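Local coordinates for TRNA nucleotidyl transferase-related protein (Thermotoga maritima, PDB 3H38) that adds the CCA end to tRNA as a class II CCA-adding enzyme using CTP and ATP, represented here by the C-terminal part of a longer protein, at residues Arg180-Arg183 and Phe184-Phe188; Lys232-Arg235 and Arg236-Gln239; Val44-Leu48 and Leu49-Asn53; Tyr155-Lys159 and Glu160-Arg164. All blocks are in the same frame, centred on the assembly; numbering follows the deposited sequence.

From the N terminus, contact 3 comes first, capping helix 42-49 in the head domain. Contact 4 follows, where helix 154-159 turns into strand 162-163; contact 1 lies in helix 177-187 and contact 2 in helix 230-239. All four are local and run in series: none nests in or crosses another, and the loops they close are single helical turns or helix ends. Leu158 packs on Arg45 and Leu48, joining contacts 3 and 4. Contact 1 is central: Phe184 and Phe188 meet Arg45, Ala181 and Phe184 meet Ile163, and Glu185 forms a salt bridge with Arg236. Contacts 2 and 3 do not touch, their nearest atoms being about 14 Å apart.

Contact 1 (Arg180-Arg183 and Phe184-Phe188); sequences RAIR and FEQRF
Arg180, Arg183 and Phe184 meet across one turn of helix 177-187, whose Arg177, Arg180, Arg183 and Arg187 bind CTP and ATP in structures of this protein. Backbone hydrogen bonds of the i to i+4 kind hold the turn, among them Phe184 N to Arg180 O at 3.0 Å and Gln186 N to Ile182 O at 2.9 Å.

The ring of Phe184 is the apolar element. Its CG stands beside its own backbone N (chi1 -67°), which sends the ring back along the helix until CD1 lies 3.2 Å from Arg180 O.

Charge meets this ring in two ways. Arg183 makes an off-centre cation-pi contact, CZ 4.8 Å from the Phe184 ring centroid, with guanidinium and ring 44° apart. Arg180 NH1 instead approaches in the plane of the ring, at its edge. Were the ring lost to an alanine here, the Arg183 guanidinium would probably lack its cation-pi partner and a gap would open beside both arginines.

Salt bridges tether the far ends: Arg180 to Asp130 and Glu220, Arg183 to Glu220, and Glu185 to Arg236 on helix 230-239. At the ring edge, Arg180 NH1 comes within 3.9 Å of Phe184 CE1.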
loop_
_atom_site.group_PDB
_atom_site.type_symbol
_atom_site.label_atom_id
_atom_site.label_comp_id
_atom_site.label_asym_id
_atom_site.label_seq_id
_atom_site.Cartn_x
_atom_site.Cartn_y
_atom_site.Cartn_z
ATOM N N ARG A 180 -9.558 -6.087 2.383
ATOM C CA ARG A 180 -8.600 -7.157 2.684
ATOM C C ARG A 180 -8.883 -8.448 1.927
ATOM O O ARG A 180 -7.940 -9.141 1.494
ATOM C CB ARG A 180 -8.549 -7.451 4.180
ATOM C CG ARG A 180 -7.958 -6.330 5.014
ATOM C CD ARG A 180 -8.174 -6.567 6.474
ATOM N NE ARG A 180 -7.454 -7.752 6.893
ATOM C CZ ARG A 180 -6.192 -7.728 7.303
ATOM N NH1 ARG A 180 -5.576 -8.861 7.660
ATOM N NH2 ARG A 180 -5.554 -6.563 7.368
ATOM N N ALA A 181 -10.167 -8.773 1.765
ATOM C CA ALA A 181 -10.549 -9.971 1.008
ATOM C C ALA A 181 -10.078 -9.871 -0.436
ATOM O O ALA A 181 -9.441 -10.775 -0.964
ATOM C CB ALA A 181 -12.049 -10.211 1.073
ATOM N N ILE A 182 -10.365 -8.752 -1.077
ATOM C CA ILE A 182 -9.887 -8.563 -2.430
ATOM C C ILE A 182 -8.367 -8.676 -2.451
ATOM O O ILE A 182 -7.806 -9.386 -3.303
ATOM C CB ILE A 182 -10.360 -7.205 -2.993
ATOM C CG1 ILE A 182 -11.870 -7.242 -3.241
ATOM C CG2 ILE A 182 -9.598 -6.828 -4.252
ATOM C CD1 ILE A 182 -12.544 -5.951 -2.881
ATOM N N ARG A 183 -7.705 -8.027 -1.520
ATOM C CA ARG A 183 -6.279 -8.061 -1.480
ATOM C C ARG A 183 -5.657 -9.422 -1.422
ATOM O O ARG A 183 -4.745 -9.672 -2.132
ATOM C CB ARG A 183 -5.708 -7.192 -0.391
ATOM C CG ARG A 183 -4.311 -7.514 -0.082
ATOM C CD ARG A 183 -3.589 -6.400 0.531
ATOM N NE ARG A 183 -4.183 -6.068 1.799
ATOM C CZ ARG A 183 -3.744 -6.491 2.964
ATOM N NH1 ARG A 183 -4.359 -6.165 4.067
ATOM N NH2 ARG A 183 -2.686 -7.237 3.015
ATOM N N PHE A 184 -6.137 -10.293 -0.552
ATOM C CA PHE A 184 -5.599 -11.656 -0.474
ATOM C C PHE A 184 -6.141 -12.490 -1.637
ATOM O O PHE A 184 -5.533 -13.467 -2.041
ATOM C CB PHE A 184 -5.938 -12.324 0.868
ATOM C CG PHE A 184 -5.254 -11.697 2.076
ATOM C CD1 PHE A 184 -6.000 -11.129 3.096
ATOM C CD2 PHE A 184 -3.881 -11.720 2.218
ATOM C CE1 PHE A 184 -5.382 -10.576 4.218
ATOM C CE2 PHE A 184 -3.266 -11.169 3.335
ATOM C CZ PHE A 184 -4.021 -10.598 4.336
ATOM N N GLU A 185 -7.300 -12.116 -2.160
ATOM C CA GLU A 185 -7.805 -12.750 -3.379
ATOM C C GLU A 185 -6.828 -12.584 -4.545
ATOM O O GLU A 185 -6.518 -13.545 -5.234
ATOM C CB GLU A 185 -9.164 -12.182 -3.777
ATOM C CG GLU A 185 -10.140 -13.235 -4.260
ATOM C CD GLU A 185 -11.298 -12.640 -5.034
ATOM O OE1 GLU A 185 -11.265 -11.416 -5.322
ATOM O OE2 GLU A 185 -12.237 -13.399 -5.368
ATOM N N GLN A 186 -6.339 -11.372 -4.774
ATOM C CA GLN A 186 -5.376 -11.199 -5.854
ATOM C C GLN A 186 -3.969 -11.644 -5.449
ATOM O O GLN A 186 -3.180 -12.025 -6.306
ATOM C CB GLN A 186 -5.335 -9.750 -6.425
ATOM C CG GLN A 186 -6.675 -9.036 -6.613
ATOM C CD GLN A 186 -7.694 -9.872 -7.364
ATOM O OE1 GLN A 186 -7.357 -10.554 -8.318
ATOM N NE2 GLN A 186 -8.953 -9.822 -6.927
ATOM N N ARG A 187 -3.635 -11.578 -4.165
ATOM C CA ARG A 187 -2.263 -11.884 -3.734
ATOM C C ARG A 187 -1.840 -13.359 -3.888
ATOM O O ARG A 187 -0.686 -13.645 -4.201
ATOM C CB ARG A 187 -2.009 -11.418 -2.306
ATOM C CG ARG A 187 -0.733 -12.006 -1.711
ATOM C CD ARG A 187 -0.920 -12.217 -0.239
ATOM N NE ARG A 187 -0.390 -11.140 0.598
ATOM C CZ ARG A 187 0.544 -11.323 1.535
ATOM N NH1 ARG A 187 0.962 -10.294 2.274
ATOM N NH2 ARG A 187 1.057 -12.543 1.747
ATOM N N PHE A 188 -2.763 -14.281 -3.638
ATOM C CA PHE A 188 -2.623 -15.667 -4.074
ATOM C C PHE A 188 -3.572 -15.710 -5.236
ATOM O O PHE A 188 -4.172 -14.690 -5.562
ATOM C CB PHE A 188 -3.094 -16.587 -2.961
ATOM C CG PHE A 188 -2.654 -16.138 -1.611
ATOM C CD1 PHE A 188 -1.372 -16.421 -1.150
ATOM C CD2 PHE A 188 -3.506 -15.407 -0.801
ATOM C CE1 PHE A 188 -0.953 -15.988 0.103
ATOM C CE2 PHE A 188 -3.102 -14.976 0.436
ATOM C CZ PHE A 188 -1.819 -15.268 0.893
#

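Contact 2 (Lys232-Arg235 and Arg236-Gln239); sequences KSIR and RMAQ
Met237 folds back onto Ser233 and Ile234, the residues four and three positions earlier in helix 230-239. Its chain starts with CG beside the backbone N (chi1 -72°), runs extended to the sulfur, and then bends at the last torsion (chi3 -107°). That final bend turns the methyl group toward the preceding turn, where Met237 CE lies 3.3 Å from Ile234 N and 3.8 Å from Ile234 CG1. The same methyl group touches Ser233 CB at 3.9 Å, so it rests on the backbone at the start of Ile234 with a side-chain carbon from each of two residues beside it. Ile224 of helix 214-225 and Val242 and Ile243 of helix 242-246 also pack on this methionine.

Arg236 takes a different course. With CG swung away from its backbone N and a bend at chi2 (53°), its chain leads off the helix; CB remains close to the preceding turn, 3.1 Å from Ser233 O. The guanidinium donates through NH2 to Gln239 OE1 in a weak bond of 3.0 Å, while NH1 has its stronger partner in Glu185 of helix 177-187. Gln239 lies with CB 3.5 Å from Arg235 O, the same oxygen that accepts its backbone N-H. Arg235 sends its charged end elsewhere, to a salt bridge with Asp257.

Along the backbone, Met237 N bonds to Ser233 O at 2.7 Å, and Ala238 and Gln239 repeat the four-residue step. These are two successive alpha-helical turns in a region related to the probable RNA-binding part of poly(A) polymerases, apolar at Met237, with Arg235 and Arg236 reaching outward to acids on other helices.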
loop_
_atom_site.group_PDB
_atom_site.type_symbol
_atom_site.label_atom_id
_atom_site.label_comp_id
_atom_site.label_asym_id
_atom_site.label_seq_id
_atom_site.Cartn_x
_atom_site.Cartn_y
_atom_site.Cartn_z
ATOM N N LYS A 232 -5.704 -5.287 -10.724
ATOM C CA LYS A 232 -6.614 -6.379 -10.569
ATOM C C LYS A 232 -7.562 -6.175 -9.437
ATOM O O LYS A 232 -8.711 -6.470 -9.541
ATOM C CB LYS A 232 -5.800 -7.585 -10.185
ATOM C CG LYS A 232 -5.536 -8.490 -11.261
ATOM C CD LYS A 232 -6.774 -9.255 -11.554
ATOM C CE LYS A 232 -6.749 -10.541 -10.864
ATOM N NZ LYS A 232 -7.750 -11.381 -11.500
ATOM N N SER A 233 -7.007 -5.693 -8.346
ATOM C CA SER A 233 -7.707 -5.414 -7.087
ATOM C C SER A 233 -8.695 -4.272 -7.289
ATOM O O SER A 233 -9.885 -4.361 -6.953
ATOM C CB SER A 233 -6.702 -4.983 -6.022
ATOM O OG SER A 233 -5.896 -6.056 -5.590
ATOM N N ILE A 234 -8.175 -3.195 -7.858
ATOM C CA ILE A 234 -8.971 -2.053 -8.241
ATOM C C ILE A 234 -10.156 -2.464 -9.120
ATOM O O ILE A 234 -11.289 -2.032 -8.896
ATOM C CB ILE A 234 -8.101 -1.039 -8.953
ATOM C CG1 ILE A 234 -7.088 -0.450 -7.957
ATOM C CG2 ILE A 234 -8.965 0.034 -9.595
ATOM C CD1 ILE A 234 -6.195 0.637 -8.583
ATOM N N ARG A 235 -9.922 -3.346 -10.078
ATOM C CA ARG A 235 -11.022 -3.723 -10.967
ATOM C C ARG A 235 -11.966 -4.584 -10.191
ATOM O O ARG A 235 -13.164 -4.616 -10.450
ATOM C CB ARG A 235 -10.514 -4.419 -12.226
ATOM C CG ARG A 235 -9.570 -3.515 -13.016
ATOM C CD ARG A 235 -8.922 -4.258 -14.154
ATOM N NE ARG A 235 -8.665 -3.397 -15.305
ATOM C CZ ARG A 235 -7.675 -3.600 -16.174
ATOM N NH1 ARG A 235 -7.478 -2.768 -17.226
ATOM N NH2 ARG A 235 -6.862 -4.630 -15.967
ATOM N N ARG A 236 -11.421 -5.257 -9.192
ATOM C CA ARG A 236 -12.238 -6.123 -8.360
ATOM C C ARG A 236 -13.145 -5.270 -7.470
ATOM O O ARG A 236 -14.326 -5.563 -7.320
ATOM C CB ARG A 236 -11.345 -7.077 -7.553
ATOM C CG ARG A 236 -12.102 -8.168 -6.834
ATOM C CD ARG A 236 -13.027 -8.975 -7.744
ATOM N NE ARG A 236 -13.173 -10.321 -7.211
ATOM C CZ ARG A 236 -14.210 -11.126 -7.409
ATOM N NH1 ARG A 236 -14.214 -12.330 -6.861
ATOM N NH2 ARG A 236 -15.241 -10.740 -8.136
ATOM N N MET A 237 -12.594 -4.198 -6.902
ATOM C CA MET A 237 -13.374 -3.241 -6.105
ATOM C C MET A 237 -14.519 -2.705 -6.944
ATOM O O MET A 237 -15.649 -2.624 -6.500
ATOM C CB MET A 237 -12.490 -2.067 -5.669
ATOM C CG MET A 237 -11.470 -2.445 -4.568
ATOM S SD MET A 237 -10.244 -1.156 -4.120
ATOM C CE MET A 237 -8.768 -1.831 -4.880
ATOM N N ALA A 238 -14.211 -2.342 -8.183
ATOM C CA ALA A 238 -15.212 -1.785 -9.049
ATOM C C ALA A 238 -16.257 -2.863 -9.339
ATOM O O ALA A 238 -17.450 -2.621 -9.219
ATOM C CB ALA A 238 -14.570 -1.263 -10.298
ATOM N N GLN A 239 -15.844 -4.080 -9.537
ATOM C CA GLN A 239 -16.781 -5.139 -9.768
ATOM C C GLN A 239 -17.715 -5.239 -8.617
ATOM O O GLN A 239 -18.823 -5.625 -8.778
ATOM C CB GLN A 239 -16.070 -6.449 -9.849
ATOM C CG GLN A 239 -15.773 -6.912 -11.187
ATOM C CD GLN A 239 -15.156 -8.272 -11.183
ATOM O OE1 GLN A 239 -15.731 -9.216 -10.671
ATOM N NE2 GLN A 239 -13.980 -8.383 -11.764
#

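Contact 3 (Val44-Leu48 and Leu49-Asn53); sequences VRDLL and LGIKN
Asp46 and Asn53 meet through their side chains where helix 42-49 ends, while the main chain between them turns back on itself.

The backbone bonds define a Schellman motif. Ile51 N donates to Asp46 O at 2.7 Å in an almost straight bond (N-H...O 177°), and Gly50 N reaches Leu47 O at 3.0 Å. Gly50 has a positive phi, a conformation that favours glycine.

Among the polar side chains, Arg45 forms a salt bridge with Asp46, gripping it side-on: NE and NH2 both donate to Asp46 OD1, each at 3.0 Å. The oxygen lies in the guanidinium plane, but both nitrogens reach it from the same face of the carboxylate. The other oxygen, Asp46 OD2, receives Asn53 ND2 on its anti side, with carboxylate and amide planes 48° apart; at 2.5 Å the exact length of this bond is doubtful. Asn53 CG stands opposite its backbone N (chi1 172°), which carries the amide back to the helix.

Carbon-to-carbon contacts are looser. Leu49 CD1 lies 4.1 Å from Arg45 CG, and Ile51 CB lies 4.1 Å from Asp46 CB.

Arg45 binds CTP and ATP in structures of this protein, and its NH1 is hydrogen-bonded to OD1 of Asn134, another ATP-binding residue. Asp46 thus probably serves as a second-shell residue that helps fix the rotation of the Arg45 guanidinium, and through Asn53 it would link that arginine to the loop leading to the magnesium-binding Asp55.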
loop_
_atom_site.group_PDB
_atom_site.type_symbol
_atom_site.label_atom_id
_atom_site.label_comp_id
_atom_site.label_asym_id
_atom_site.label_seq_id
_atom_site.Cartn_x
_atom_site.Cartn_y
_atom_site.Cartn_z
ATOM N N VAL A 44 1.773 -19.365 9.245
ATOM C CA VAL A 44 1.258 -20.718 9.114
ATOM C C VAL A 44 0.637 -20.947 7.720
ATOM O O VAL A 44 0.826 -22.003 7.101
ATOM C CB VAL A 44 0.240 -21.015 10.235
ATOM C CG1 VAL A 44 -0.474 -22.343 9.980
ATOM C CG2 VAL A 44 0.949 -21.032 11.577
ATOM N N ARG A 45 -0.132 -19.963 7.257
ATOM C CA ARG A 45 -0.613 -19.913 5.887
ATOM C C ARG A 45 0.552 -20.144 4.914
ATOM O O ARG A 45 0.523 -21.057 4.073
ATOM C CB ARG A 45 -1.207 -18.530 5.637
ATOM C CG ARG A 45 -1.885 -18.319 4.275
ATOM C CD ARG A 45 -2.067 -16.799 4.060
ATOM N NE ARG A 45 -0.773 -16.108 4.081
ATOM C CZ ARG A 45 -0.564 -14.900 4.609
ATOM N NH1 ARG A 45 -1.572 -14.211 5.168
ATOM N NH2 ARG A 45 0.660 -14.384 4.589
ATOM N N ASP A 46 1.586 -19.317 5.069
ATOM C CA ASP A 46 2.749 -19.339 4.200
ATOM C C ASP A 46 3.456 -20.693 4.233
ATOM O O ASP A 46 3.778 -21.251 3.183
ATOM C CB ASP A 46 3.675 -18.166 4.530
ATOM C CG ASP A 46 3.018 -16.795 4.203
ATOM O OD1 ASP A 46 2.087 -16.760 3.367
ATOM O OD2 ASP A 46 3.417 -15.752 4.775
ATOM N N LEU A 47 3.645 -21.252 5.425
ATOM C CA LEU A 47 4.237 -22.586 5.548
ATOM C C LEU A 47 3.493 -23.592 4.676
ATOM O O LEU A 47 4.106 -24.328 3.890
ATOM C CB LEU A 47 4.283 -23.071 7.017
ATOM C CG LEU A 47 4.799 -24.506 7.237
ATOM C CD1 LEU A 47 6.276 -24.597 6.926
ATOM C CD2 LEU A 47 4.549 -24.980 8.656
ATOM N N LEU A 48 2.171 -23.622 4.810
ATOM C CA LEU A 48 1.366 -24.624 4.109
ATOM C C LEU A 48 1.359 -24.376 2.583
ATOM O O LEU A 48 1.321 -25.325 1.800
ATOM C CB LEU A 48 -0.054 -24.660 4.675
ATOM C CG LEU A 48 -0.190 -25.133 6.142
ATOM C CD1 LEU A 48 -1.583 -24.937 6.665
ATOM C CD2 LEU A 48 0.209 -26.618 6.306
ATOM N N LEU A 49 1.404 -23.109 2.170
ATOM C CA LEU A 49 1.533 -22.763 0.739
ATOM C C LEU A 49 2.953 -22.956 0.233
ATOM O O LEU A 49 3.201 -22.880 -0.964
ATOM C CB LEU A 49 1.090 -21.315 0.453
ATOM C CG LEU A 49 -0.426 -21.121 0.553
ATOM C CD1 LEU A 49 -0.810 -19.654 0.551
ATOM C CD2 LEU A 49 -1.163 -21.916 -0.553
ATOM N N GLY A 50 3.879 -23.221 1.149
ATOM C CA GLY A 50 5.277 -23.341 0.800
ATOM C C GLY A 50 5.843 -22.003 0.366
ATOM O O GLY A 50 6.596 -21.923 -0.611
ATOM N N ILE A 51 5.478 -20.950 1.091
ATOM C CA ILE A 51 5.932 -19.596 0.800
ATOM C C ILE A 51 6.821 -19.080 1.919
ATOM O O ILE A 51 6.383 -18.947 3.049
ATOM C CB ILE A 51 4.745 -18.632 0.647
ATOM C CG1 ILE A 51 3.961 -18.959 -0.623
ATOM C CG2 ILE A 51 5.218 -17.160 0.648
ATOM C CD1 ILE A 51 2.771 -18.017 -0.857
ATOM N N LYS A 52 8.052 -18.764 1.598
ATOM C CA LYS A 52 8.974 -18.257 2.568
ATOM C C LYS A 52 8.359 -17.135 3.343
ATOM O O LYS A 52 7.739 -16.278 2.790
ATOM C CB LYS A 52 10.229 -17.774 1.881
ATOM C CG LYS A 52 11.477 -18.318 2.458
ATOM C CD LYS A 52 12.204 -17.294 3.253
ATOM C CE LYS A 52 13.346 -16.748 2.476
ATOM N NZ LYS A 52 13.197 -15.324 2.104
ATOM N N ASN A 53 8.530 -17.167 4.647
ATOM C CA ASN A 53 7.937 -16.163 5.533
ATOM C C ASN A 53 8.780 -16.113 6.782
ATOM O O ASN A 53 8.660 -16.980 7.631
ATOM C CB ASN A 53 6.508 -16.535 5.932
ATOM C CG ASN A 53 5.941 -15.600 7.008
ATOM O OD1 ASN A 53 6.674 -15.117 7.872
ATOM N ND2 ASN A 53 4.637 -15.331 6.944
#

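Contact 4 (Tyr155-Lys159 and Glu160-Arg164); sequences YRDLK and EGVIR
Val162 N donates to Asp157 O at 2.8 Å and Gly161 N to Leu158 O at 3.0 Å, two bonds that fold the chain back over the last turn of helix 154-159 as Gly161 takes a positive phi of 60°.

Arg164 then reaches back to Asp157 and grips it side-on, one nitrogen to each oxygen: NE to OD1 at 2.9 Å and NH1 to OD2 at 2.7 Å. Carboxylate and guanidinium are nearly parallel, 14° apart, with both nitrogens on the syn side but tilted out of the carboxylate plane. The bend in the Arg164 chain at chi3 (-47°) turns NE and NH1 toward the acid. The turn is a Schellman motif, leading from the helix into strand 162-163, which pairs in parallel with strand 191-192.

Asp157 OD2 also forms a salt bridge with Arg156 NE at 3.2 Å, and OD1 accepts from Thr132. The two arginines therefore share one carboxylate, their guanidinium faces overlapping at the rims with NH1 of Arg156 4.1 Å from NH1 of Arg164. A leucine in place of Arg164 would probably leave Asp157 without its two-pronged partner and the carboxylate freer to turn. Beside this network, Val162 CG1 packs against Asp157 CG at 3.6 Å.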
loop_
_atom_site.group_PDB
_atom_site.type_symbol
_atom_site.label_atom_id
_atom_site.label_comp_id
_atom_site.label_asym_id
_atom_site.label_seq_id
_atom_site.Cartn_x
_atom_site.Cartn_y
_atom_site.Cartn_z
ATOM N N TYR A 155 -7.081 -25.223 6.210
ATOM C CA TYR A 155 -6.193 -26.124 5.439
ATOM C C TYR A 155 -6.826 -26.447 4.103
ATOM O O TYR A 155 -6.214 -26.282 3.044
ATOM C CB TYR A 155 -5.982 -27.438 6.190
ATOM C CG TYR A 155 -4.998 -28.427 5.576
ATOM C CD1 TYR A 155 -3.632 -28.377 5.892
ATOM C CD2 TYR A 155 -5.435 -29.443 4.717
ATOM C CE1 TYR A 155 -2.720 -29.297 5.349
ATOM C CE2 TYR A 155 -4.540 -30.368 4.172
ATOM C CZ TYR A 155 -3.177 -30.298 4.488
ATOM O OH TYR A 155 -2.279 -31.228 3.943
ATOM N N ARG A 156 -8.062 -26.931 4.200
ATOM C CA ARG A 156 -8.947 -27.227 3.089
ATOM C C ARG A 156 -9.152 -26.005 2.184
ATOM O O ARG A 156 -9.195 -26.147 0.971
ATOM C CB ARG A 156 -10.301 -27.695 3.646
ATOM C CG ARG A 156 -11.283 -28.262 2.613
ATOM C CD ARG A 156 -12.295 -27.203 2.129
ATOM N NE ARG A 156 -12.940 -26.509 3.241
ATOM C CZ ARG A 156 -14.167 -26.773 3.698
ATOM N NH1 ARG A 156 -14.657 -26.072 4.718
ATOM N NH2 ARG A 156 -14.911 -27.727 3.142
ATOM N N ASP A 157 -9.301 -24.815 2.770
ATOM C CA ASP A 157 -9.600 -23.614 1.981
ATOM C C ASP A 157 -8.376 -23.156 1.195
ATOM O O ASP A 157 -8.511 -22.499 0.173
ATOM C CB ASP A 157 -10.138 -22.465 2.858
ATOM C CG ASP A 157 -11.615 -22.625 3.182
ATOM O OD1 ASP A 157 -12.132 -21.962 4.128
ATOM O OD2 ASP A 157 -12.262 -23.440 2.488
ATOM N N LEU A 158 -7.186 -23.475 1.694
ATOM C CA LEU A 158 -5.949 -23.299 0.924
ATOM C C LEU A 158 -5.939 -24.190 -0.329
ATOM O O LEU A 158 -5.682 -23.718 -1.435
ATOM C CB LEU A 158 -4.704 -23.607 1.783
ATOM C CG LEU A 158 -4.424 -22.711 3.002
ATOM C CD1 LEU A 158 -3.287 -23.262 3.805
ATOM C CD2 LEU A 158 -4.078 -21.308 2.575
ATOM N N LYS A 159 -6.220 -25.478 -0.142
ATOM C CA LYS A 159 -6.197 -26.459 -1.231
ATOM C C LYS A 159 -7.293 -26.202 -2.270
ATOM O O LYS A 159 -7.274 -26.779 -3.368
ATOM C CB LYS A 159 -6.267 -27.907 -0.673
ATOM C CG LYS A 159 -4.885 -28.507 -0.349
ATOM C CD LYS A 159 -4.927 -29.901 0.293
ATOM C CE LYS A 159 -3.492 -30.437 0.485
ATOM N NZ LYS A 159 -3.412 -31.757 1.200
ATOM N N GLU A 160 -8.231 -25.316 -1.928
ATOM C CA GLU A 160 -9.323 -24.964 -2.834
ATOM C C GLU A 160 -9.249 -23.517 -3.287
ATOM O O GLU A 160 -10.147 -23.029 -4.010
ATOM C CB GLU A 160 -10.668 -25.236 -2.171
ATOM C CG GLU A 160 -10.742 -26.627 -1.606
ATOM C CD GLU A 160 -12.152 -27.166 -1.525
ATOM O OE1 GLU A 160 -12.297 -28.412 -1.458
ATOM O OE2 GLU A 160 -13.103 -26.349 -1.530
ATOM N N GLY A 161 -8.179 -22.837 -2.859
ATOM C CA GLY A 161 -7.921 -21.464 -3.274
ATOM C C GLY A 161 -9.023 -20.501 -2.877
ATOM O O GLY A 161 -9.436 -19.657 -3.698
ATOM N N VAL A 162 -9.478 -20.610 -1.619
ATOM C CA VAL A 162 -10.691 -19.925 -1.156
ATOM C C VAL A 162 -10.454 -18.876 -0.069
ATOM O O VAL A 162 -9.695 -19.095 0.879
ATOM C CB VAL A 162 -11.768 -20.943 -0.690
ATOM C CG1 VAL A 162 -12.581 -20.395 0.469
ATOM C CG2 VAL A 162 -12.677 -21.312 -1.843
ATOM N N ILE A 163 -11.091 -17.722 -0.238
ATOM C CA ILE A 163 -11.141 -16.705 0.802
ATOM C C ILE A 163 -12.505 -16.798 1.465
ATOM O O ILE A 163 -13.520 -16.593 0.810
ATOM C CB ILE A 163 -10.948 -15.284 0.250
ATOM C CG1 ILE A 163 -9.614 -15.168 -0.488
ATOM C CG2 ILE A 163 -11.032 -14.247 1.397
ATOM C CD1 ILE A 163 -8.420 -15.463 0.409
ATOM N N ARG A 164 -12.516 -17.126 2.754
ATOM C CA ARG A 164 -13.751 -17.354 3.493
ATOM C C ARG A 164 -13.647 -16.700 4.873
ATOM O O ARG A 164 -12.648 -16.861 5.559
ATOM C CB ARG A 164 -14.015 -18.864 3.643
ATOM C CG ARG A 164 -15.415 -19.216 4.102
ATOM C CD ARG A 164 -15.531 -20.678 4.547
ATOM N NE ARG A 164 -14.919 -21.582 3.572
ATOM C CZ ARG A 164 -15.573 -22.355 2.701
ATOM N NH1 ARG A 164 -14.893 -23.142 1.877
ATOM N NH2 ARG A 164 -16.895 -22.367 2.657
#